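Probable histone-lysine N-methyltransferase, H3 lysine-9 specific SUVH9 (Arabidopsis thaliana, PDB 4NJ5) contributes to gene silencing, apparently by binding methylated DNA and recruiting RNA polymerase V to chromatin, and lacks methyltransferase activity of its own. Local coordinates at residues I22-S25 with L26-F29; C302-V305 with N306-S310; H338-G341 with S342-C346. All blocks are in the same frame, centred on the assembly; numbering follows the deposited sequence.

Contact 1 (I22-S25 with L26-F29); sequences IYDS and LRMF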
ATOM      1  N   ILE A  22      -6.115  -4.363 -10.499  1.00 21.03           N
ATOM      2  CA  ILE A  22      -6.147  -4.002 -11.911  1.00 21.71           C
ATOM      3  C   ILE A  22      -5.613  -2.591 -12.137  1.00 23.48           C
ATOM      4  O   ILE A  22      -4.758  -2.375 -12.998  1.00 21.70           O
ATOM      5  CB  ILE A  22      -7.564  -4.110 -12.501  1.00 25.38           C
ATOM      6  CG1 ILE A  22      -7.977  -5.578 -12.630  1.00 28.10           C
ATOM      7  CG2 ILE A  22      -7.630  -3.431 -13.862  1.00 24.99           C
ATOM      8  CD1 ILE A  22      -9.327  -5.774 -13.295  1.00 27.52           C
ATOM      9  N   TYR A  23      -6.107  -1.633 -11.355  1.00 20.57           N
ATOM     10  CA  TYR A  23      -5.687  -0.242 -11.518  1.00 21.43           C
ATOM     11  C   TYR A  23      -4.169  -0.067 -11.391  1.00 20.14           C
ATOM     12  O   TYR A  23      -3.516   0.462 -12.299  1.00 20.77           O
ATOM     13  CB  TYR A  23      -6.423   0.675 -10.536  1.00 20.82           C
ATOM     14  CG  TYR A  23      -6.027   2.129 -10.660  1.00 20.16           C
ATOM     15  CD1 TYR A  23      -6.555   2.933 -11.664  1.00 20.63           C
ATOM     16  CD2 TYR A  23      -5.125   2.697  -9.774  1.00 19.26           C
ATOM     17  CE1 TYR A  23      -6.193   4.260 -11.781  1.00 20.26           C
ATOM     18  CE2 TYR A  23      -4.754   4.024  -9.885  1.00 20.12           C
ATOM     19  CZ  TYR A  23      -5.291   4.800 -10.888  1.00 19.83           C
ATOM     20  OH  TYR A  23      -4.921   6.119 -10.995  1.00 20.03           O
ATOM     21  N   ASP A  24      -3.610  -0.527 -10.275  1.00 19.56           N
ATOM     22  CA  ASP A  24      -2.173  -0.381 -10.051  1.00 26.45           C
ATOM     23  C   ASP A  24      -1.317  -1.161 -11.058  1.00 28.93           C
ATOM     24  O   ASP A  24      -0.259  -0.675 -11.487  1.00 30.91           O
ATOM     25  CB  ASP A  24      -1.801  -0.734  -8.606  1.00 25.10           C
ATOM     26  CG  ASP A  24      -2.124   0.389  -7.633  1.00 23.43           C
ATOM     27  OD1 ASP A  24      -1.926   1.567  -8.000  1.00 24.21           O
ATOM     28  OD2 ASP A  24      -2.578   0.098  -6.503  1.00 18.69           O
ATOM     29  N   SER A  25      -1.773  -2.352 -11.447  1.00 32.52           N
ATOM     30  CA  SER A  25      -1.065  -3.106 -12.482  1.00 31.15           C
ATOM     31  C   SER A  25      -1.036  -2.342 -13.804  1.00 31.72           C
ATOM     32  O   SER A  25      -0.002  -2.277 -14.473  1.00 33.34           O
ATOM     33  CB  SER A  25      -1.696  -4.480 -12.692  1.00 21.95           C
ATOM     34  OG  SER A  25      -1.591  -5.259 -11.517  1.00 21.79           O
ATOM     35  N   LEU A  26      -2.178  -1.764 -14.170  1.00 22.60           N
ATOM     36  CA  LEU A  26      -2.295  -0.994 -15.405  1.00 25.86           C
ATOM     37  C   LEU A  26      -1.367   0.220 -15.386  1.00 28.43           C
ATOM     38  O   LEU A  26      -0.621   0.455 -16.346  1.00 25.15           O
ATOM     39  CB  LEU A  26      -3.740  -0.542 -15.617  1.00 25.88           C
ATOM     40  CG  LEU A  26      -4.314  -0.554 -17.035  1.00 28.75           C
ATOM     41  CD1 LEU A  26      -5.452   0.452 -17.123  1.00 28.53           C
ATOM     42  CD2 LEU A  26      -3.255  -0.257 -18.090  1.00 28.77           C
ATOM     43  N   ARG A  27      -1.427   0.992 -14.302  1.00 22.86           N
ATOM     44  CA  ARG A  27      -0.509   2.113 -14.122  1.00 27.59           C
ATOM     45  C   ARG A  27       0.926   1.670 -14.356  1.00 25.11           C
ATOM     46  O   ARG A  27       1.641   2.250 -15.179  1.00 26.71           O
ATOM     47  CB  ARG A  27      -0.612   2.683 -12.708  1.00 28.28           C
ATOM     48  CG  ARG A  27      -1.614   3.798 -12.525  1.00 26.16           C
ATOM     49  CD  ARG A  27      -1.287   4.602 -11.270  1.00 27.01           C
ATOM     50  NE  ARG A  27      -0.917   3.746 -10.144  1.00 26.66           N
ATOM     51  CZ  ARG A  27       0.321   3.612  -9.676  1.00 26.37           C
ATOM     52  NH1 ARG A  27       1.320   4.284 -10.234  1.00 25.89           N
ATOM     53  NH2 ARG A  27       0.560   2.804  -8.649  1.00 22.19           N
ATOM     54  N   MET A  28       1.335   0.631 -13.633  1.00 23.34           N
ATOM     55  CA  MET A  28       2.704   0.141 -13.731  1.00 24.13           C
ATOM     56  C   MET A  28       3.058  -0.263 -15.161  1.00 25.57           C
ATOM     57  O   MET A  28       4.183  -0.053 -15.614  1.00 26.83           O
ATOM     58  CB  MET A  28       2.937  -1.012 -12.752  1.00 23.35           C
ATOM     59  CG  MET A  28       2.963  -0.566 -11.294  1.00 22.46           C
ATOM     60  SD  MET A  28       3.078  -1.934 -10.127  1.00 25.24           S
ATOM     61  CE  MET A  28       4.642  -2.662 -10.623  1.00 23.94           C
ATOM     62  N   PHE A  29       2.087  -0.821 -15.877  1.00 25.64           N
ATOM     63  CA  PHE A  29       2.307  -1.220 -17.261  1.00 27.22           C
ATOM     64  C   PHE A  29       2.547  -0.024 -18.175  1.00 28.68           C
ATOM     65  O   PHE A  29       3.449  -0.047 -19.013  1.00 30.32           O
ATOM     66  CB  PHE A  29       1.130  -2.037 -17.789  1.00 27.23           C
ATOM     67  CG  PHE A  29       1.195  -2.297 -19.266  1.00 29.12           C
ATOM     68  CD1 PHE A  29       2.068  -3.247 -19.777  1.00 30.10           C
ATOM     69  CD2 PHE A  29       0.389  -1.590 -20.147  1.00 30.13           C
ATOM     70  CE1 PHE A  29       2.137  -3.489 -21.135  1.00 32.06           C
ATOM     71  CE2 PHE A  29       0.452  -1.826 -21.511  1.00 33.77           C
ATOM     72  CZ  PHE A  29       1.327  -2.777 -22.006  1.00 33.17           C
TER
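Over one face of the Tyr23 ring lies CG of Arg27, while the edge of the Arg27 guanidinium is taken by OD1 of Asp24, with CE2 of Tyr23 also near the guanidinium plane. Tyr23 CE2 approaches Arg27 CD to 3.8 Å, and with ring and guanidinium planes 46° apart this is an aliphatic contact of the arginine stem rather than a flat stack. The polar contact is a side-on grip on a single oxygen: Arg27 NH2 stands 2.9 Å and Arg27 NE 3.2 Å from Asp24 OD1. Carboxylate and guanidinium are nearly perpendicular (87°), with OD1 lying in the guanidinium plane. A bend at chi3 (-43°) turns the arginine back along the helix onto this oxygen. Replacing the arginine with alanine would probably cost Asp24 OD1 these two donors and leave the ring face without the arginine stem. Asp24 OD2 hydrogen-bonds to Asn493 ND2, whereas Ser25 OG hydrogen-bonds to Met21 O and Gly425 N. The backbone bond from Arg27 N to Tyr23 O measures 2.9 Å. Tyr23 also packs on helices 46-60 and 87-92. An i/i+3 salt bridge beside an i/i+4 aromatic contact is thus built on regular alpha-helical spacing, within the long helix 8-35 that packs between SRA-range and SET-range elements.

Contact 2 (C302-V305 with N306-S310); sequences CDCV and NGCGS. With ZN (zinc ion), chain D; ZN (zinc ion), chain B; ZN (zinc ion), chain C.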
ATOM      1  N   CYS A 302      25.356  -9.746 -15.784  1.00 28.66           N
ATOM      2  CA  CYS A 302      25.055  -8.958 -16.970  1.00 27.92           C
ATOM      3  C   CYS A 302      26.040  -7.797 -17.100  1.00 28.96           C
ATOM      4  O   CYS A 302      26.805  -7.510 -16.175  1.00 28.06           O
ATOM      5  CB  CYS A 302      23.612  -8.453 -16.947  1.00 25.83           C
ATOM      6  SG  CYS A 302      23.277  -7.270 -15.643  1.00 25.17           S
ATOM      7  N   ASP A 303      26.013  -7.135 -18.253  1.00 30.50           N
ATOM      8  CA  ASP A 303      26.956  -6.062 -18.559  1.00 30.56           C
ATOM      9  C   ASP A 303      26.258  -4.714 -18.734  1.00 29.55           C
ATOM     10  O   ASP A 303      26.664  -3.901 -19.565  1.00 30.72           O
ATOM     11  CB  ASP A 303      27.745  -6.410 -19.824  1.00 34.95           C
ATOM     12  CG  ASP A 303      26.847  -6.666 -21.025  1.00 34.22           C
ATOM     13  OD1 ASP A 303      25.608  -6.647 -20.867  1.00 30.48           O
ATOM     14  OD2 ASP A 303      27.380  -6.898 -22.130  1.00 35.88           O
ATOM     15  N   CYS A 304      25.211  -4.485 -17.946  1.00 32.47           N
ATOM     16  CA  CYS A 304      24.387  -3.283 -18.079  1.00 32.26           C
ATOM     17  C   CYS A 304      24.946  -2.107 -17.291  1.00 29.99           C
ATOM     18  O   CYS A 304      24.379  -1.705 -16.277  1.00 27.23           O
ATOM     19  CB  CYS A 304      22.953  -3.568 -17.629  1.00 26.07           C
ATOM     20  SG  CYS A 304      22.157  -4.867 -18.572  1.00 25.96           S
ATOM     21  N   VAL A 305      26.041  -1.541 -17.787  1.00 34.61           N
ATOM     22  CA  VAL A 305      26.780  -0.504 -17.068  1.00 39.01           C
ATOM     23  C   VAL A 305      25.966   0.756 -16.751  1.00 40.64           C
ATOM     24  O   VAL A 305      26.399   1.588 -15.955  1.00 41.13           O
ATOM     25  CB  VAL A 305      28.057  -0.117 -17.827  1.00 45.97           C
ATOM     26  CG1 VAL A 305      28.949  -1.338 -17.997  1.00 45.45           C
ATOM     27  CG2 VAL A 305      27.705   0.479 -19.180  1.00 47.10           C
ATOM     28  N   ASN A 306      24.793   0.892 -17.365  1.00 37.49           N
ATOM     29  CA  ASN A 306      23.887   1.992 -17.040  1.00 37.39           C
ATOM     30  C   ASN A 306      22.596   1.544 -16.364  1.00 32.72           C
ATOM     31  O   ASN A 306      21.623   2.303 -16.308  1.00 27.82           O
ATOM     32  CB  ASN A 306      23.551   2.814 -18.285  1.00 50.92           C
ATOM     33  CG  ASN A 306      24.528   3.942 -18.516  1.00 57.85           C
ATOM     34  OD1 ASN A 306      24.633   4.860 -17.703  1.00 61.73           O
ATOM     35  ND2 ASN A 306      25.241   3.889 -19.633  1.00 59.81           N
ATOM     36  N   GLY A 307      22.588   0.317 -15.851  1.00 29.39           N
ATOM     37  CA  GLY A 307      21.400  -0.241 -15.231  1.00 28.58           C
ATOM     38  C   GLY A 307      20.684  -1.198 -16.166  1.00 28.41           C
ATOM     39  O   GLY A 307      20.682  -0.997 -17.381  1.00 24.85           O
ATOM     40  N   CYS A 308      20.083  -2.245 -15.608  1.00 23.00           N
ATOM     41  CA  CYS A 308      19.369  -3.219 -16.428  1.00 26.54           C
ATOM     42  C   CYS A 308      18.175  -2.590 -17.125  1.00 22.77           C
ATOM     43  O   CYS A 308      17.340  -1.950 -16.493  1.00 22.06           O
ATOM     44  CB  CYS A 308      18.908  -4.422 -15.598  1.00 28.75           C
ATOM     45  SG  CYS A 308      20.227  -5.562 -15.131  1.00 25.26           S
ATOM     46  N   GLY A 309      18.114  -2.769 -18.437  1.00 23.62           N
ATOM     47  CA  GLY A 309      16.965  -2.361 -19.220  1.00 23.70           C
ATOM     48  C   GLY A 309      16.259  -3.591 -19.754  1.00 23.94           C
ATOM     49  O   GLY A 309      15.600  -4.308 -19.004  1.00 22.76           O
ATOM     50  N   SER A 310      16.414  -3.846 -21.051  1.00 31.68           N
ATOM     51  CA  SER A 310      15.784  -4.996 -21.695  1.00 34.88           C
ATOM     52  C   SER A 310      16.784  -5.808 -22.512  1.00 36.18           C
ATOM     53  O   SER A 310      17.709  -5.255 -23.104  1.00 39.54           O
ATOM     54  CB  SER A 310      14.644  -4.540 -22.609  1.00 47.41           C
ATOM     55  OG  SER A 310      13.501  -4.160 -21.865  1.00 51.40           O
TER
HETATM   56 ZN    ZN D 803      21.323  -6.332 -16.997  1.00 36.20          ZN
HETATM   57 ZN    ZN B 801      22.556  -8.432 -13.765  1.00 32.13          ZN
HETATM   58 ZN    ZN C 802      21.308  -4.997 -13.186  0.90 28.62          ZN
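Two zinc ions grip SG of Cys308, at 2.3 Å each, and one of them, the zinc ion of chain D, is shared with Cys302 and Cys304. This is one corner of the triangular three-zinc, nine-cysteine cluster of the pre-SET domain, in which some sulfurs bridge two metals. Cys302 SG is the second bridge here, and an uneven one: it lies 2.3 Å from the zinc ion of chain B but 2.6 Å from that of chain D. Cys304 SG is bound to the chain D zinc ion alone among the three, at 2.3 Å, and Cys312 completes that site. The two bridging sulfurs reach the common metal from different rotamers. In Cys302 the sulfur sits between backbone N and carbonyl carbon (chi1 66°), whereas Cys308 turns its sulfur to the side remote from the carbonyl carbon (chi1 -74°), and SG of Cys302 and SG of Cys308 end 3.5 Å apart. The loop returns to the metal through a type I turn from Cys304 to Gly307, closed by Gly307 N donating to Cys304 O over 2.7 Å. Gly307 has a positive phi (101°) at which a beta carbon would press against the carbonyl oxygen of Asn306, so glycine suits the site. Arg351 holds the outgoing chain by hydrogen bonds to Cys308 O and Gly309 O. Just past the closing bond, CB of Cys304 comes within 3.4 Å of Gly307 O.

Contact 3 (H338-G341 with S342-C346); sequences HECG and SACQC. With ZN (zinc ion), chain B; ZN (zinc ion), chain C.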
ATOM      1  N   HIS A 338      15.900 -13.687  -9.789  1.00 19.28           N
ATOM      2  CA  HIS A 338      17.349 -13.535  -9.882  1.00 19.51           C
ATOM      3  C   HIS A 338      17.715 -12.056  -9.950  1.00 19.19           C
ATOM      4  O   HIS A 338      17.589 -11.423 -11.001  1.00 19.42           O
ATOM      5  CB  HIS A 338      17.898 -14.257 -11.117  1.00 20.56           C
ATOM      6  CG  HIS A 338      17.649 -15.734 -11.124  1.00 25.76           C
ATOM      7  ND1 HIS A 338      18.552 -16.642 -10.618  1.00 26.24           N
ATOM      8  CD2 HIS A 338      16.603 -16.458 -11.588  1.00 24.91           C
ATOM      9  CE1 HIS A 338      18.072 -17.867 -10.764  1.00 27.32           C
ATOM     10  NE2 HIS A 338      16.893 -17.781 -11.351  1.00 27.48           N
ATOM     11  N   GLU A 339      18.153 -11.503  -8.824  1.00 18.78           N
ATOM     12  CA  GLU A 339      18.634 -10.127  -8.799  1.00 18.70           C
ATOM     13  C   GLU A 339      20.077 -10.084  -9.275  1.00 19.62           C
ATOM     14  O   GLU A 339      20.769 -11.098  -9.265  1.00 20.19           O
ATOM     15  CB  GLU A 339      18.514  -9.524  -7.395  1.00 18.10           C
ATOM     16  CG  GLU A 339      17.096  -9.121  -7.023  1.00 23.90           C
ATOM     17  CD  GLU A 339      17.006  -8.406  -5.685  1.00 21.48           C
ATOM     18  OE1 GLU A 339      18.060  -8.029  -5.125  1.00 17.22           O
ATOM     19  OE2 GLU A 339      15.870  -8.220  -5.200  1.00 19.51           O
ATOM     20  N   CYS A 340      20.528  -8.911  -9.701  1.00 26.55           N
ATOM     21  CA  CYS A 340      21.922  -8.745 -10.085  1.00 23.54           C
ATOM     22  C   CYS A 340      22.821  -8.858  -8.863  1.00 25.02           C
ATOM     23  O   CYS A 340      22.441  -8.456  -7.764  1.00 20.47           O
ATOM     24  CB  CYS A 340      22.130  -7.401 -10.768  1.00 21.30           C
ATOM     25  SG  CYS A 340      21.175  -7.217 -12.279  1.00 23.58           S
ATOM     26  N   GLY A 341      24.010  -9.416  -9.060  1.00 34.01           N
ATOM     27  CA  GLY A 341      24.975  -9.559  -7.984  1.00 35.18           C
ATOM     28  C   GLY A 341      26.318  -8.942  -8.324  1.00 36.78           C
ATOM     29  O   GLY A 341      26.417  -8.108  -9.229  1.00 24.22           O
ATOM     30  N   SER A 342      27.356  -9.359  -7.603  1.00 31.45           N
ATOM     31  CA  SER A 342      28.688  -8.795  -7.780  1.00 31.02           C
ATOM     32  C   SER A 342      29.263  -9.086  -9.163  1.00 33.00           C
ATOM     33  O   SER A 342      30.111  -8.345  -9.657  1.00 36.65           O
ATOM     34  CB  SER A 342      29.639  -9.295  -6.686  1.00 32.85           C
ATOM     35  OG  SER A 342      29.715 -10.709  -6.673  1.00 34.62           O
ATOM     36  N   ALA A 343      28.799 -10.161  -9.790  1.00 38.12           N
ATOM     37  CA  ALA A 343      29.251 -10.498 -11.134  1.00 40.23           C
ATOM     38  C   ALA A 343      28.657  -9.552 -12.183  1.00 38.50           C
ATOM     39  O   ALA A 343      29.176  -9.440 -13.293  1.00 39.52           O
ATOM     40  CB  ALA A 343      28.930 -11.950 -11.465  1.00 27.89           C
ATOM     41  N   CYS A 344      27.574  -8.867 -11.829  1.00 28.17           N
ATOM     42  CA  CYS A 344      26.959  -7.909 -12.746  1.00 30.14           C
ATOM     43  C   CYS A 344      27.674  -6.559 -12.730  1.00 32.72           C
ATOM     44  O   CYS A 344      28.226  -6.144 -11.710  1.00 37.00           O
ATOM     45  CB  CYS A 344      25.473  -7.735 -12.438  1.00 29.39           C
ATOM     46  SG  CYS A 344      24.529  -9.261 -12.611  1.00 24.04           S
ATOM     47  N   GLN A 345      27.660  -5.881 -13.871  1.00 33.18           N
ATOM     48  CA  GLN A 345      28.382  -4.627 -14.029  1.00 30.40           C
ATOM     49  C   GLN A 345      27.464  -3.417 -13.907  1.00 31.16           C
ATOM     50  O   GLN A 345      27.897  -2.278 -14.084  1.00 31.08           O
ATOM     51  CB  GLN A 345      29.126  -4.612 -15.363  1.00 30.69           C
ATOM     52  CG  GLN A 345      30.249  -5.632 -15.432  1.00 33.05           C
ATOM     53  CD  GLN A 345      30.810  -5.794 -16.829  1.00 38.74           C
ATOM     54  OE1 GLN A 345      30.129  -6.283 -17.727  1.00 42.19           O
ATOM     55  NE2 GLN A 345      32.059  -5.383 -17.018  1.00 39.79           N
ATOM     56  N   CYS A 346      26.195  -3.665 -13.606  1.00 32.77           N
ATOM     57  CA  CYS A 346      25.265  -2.580 -13.339  1.00 32.40           C
ATOM     58  C   CYS A 346      25.577  -1.959 -11.980  1.00 33.32           C
ATOM     59  O   CYS A 346      26.075  -2.640 -11.083  1.00 31.53           O
ATOM     60  CB  CYS A 346      23.814  -3.074 -13.402  1.00 27.07           C
ATOM     61  SG  CYS A 346      23.478  -4.560 -12.438  1.00 23.31           S
TER
HETATM   62 ZN    ZN B 801      22.556  -8.432 -13.765  1.00 32.13          ZN
HETATM   63 ZN    ZN C 802      21.308  -4.997 -13.186  0.90 28.62          ZN
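Cys340 and Cys344 share one rotamer, each SG opposite its carbonyl carbon at chi1 -61°, while Cys346 swings its sulfur between backbone N and carbonyl carbon (chi1 50°); the three sulfurs thereby converge on two metals. They form a second part of the triangular zinc cluster of the pre-SET domain; Cys340 is the bridging ligand among these three, as Cys302 and Cys308 are elsewhere in the cluster. Cys340 SG lies 2.4 Å from the zinc ion of chain B and just as far from that of chain C, joining the two metals in an even but bent bridge with a Zn-S-Zn angle near 102°. Cys344 SG takes the chain B zinc ion at 2.4 Å and Cys346 SG the chain C zinc ion at 2.3 Å. Cys302 and Cys314 complete the first tetrahedral set, Cys308 and Cys350 the second. Spacing of the ligands is managed by a type I turn from Gly341 to Cys344, in which Cys344 N donates to Gly341 O at 2.9 Å. The turn carries Ser342 and Ala343 outward to the exposed surface and folds Cys344 back over Cys340, so that Cys340 CB touches Cys344 SG at 3.6 Å. With nine thiolates to three zinc ions, the cluster is likely to keep a net negative charge, which a backbone N-H near a sulfur would ease slightly. One such bond, a weak one, is present: Gly341 N points its hydrogen at Cys344 SG across 3.6 Å.

How the contacts relate
Contact 1 runs along one helix and is mostly buried, whereas contacts 2 and 3 are partly buried loops of one pre-SET cluster, with exposed turn residues at their margins. The centres of contacts 2 and 3 lie about 9 Å apart, against about 24 and 27 Å from the centre of contact 1. Contacts 2 and 3 both bind the zinc ions of chains B and C, and their backbones also meet directly, with a probable hydrogen bond of 2.9 Å from Gln345 N to Cys302 O. Chemistry follows setting: regular helical hydrogen bonds with a salt bridge in contact 1, and metal-thiolate bonds supplemented by single turns in segments that are almost wholly loop.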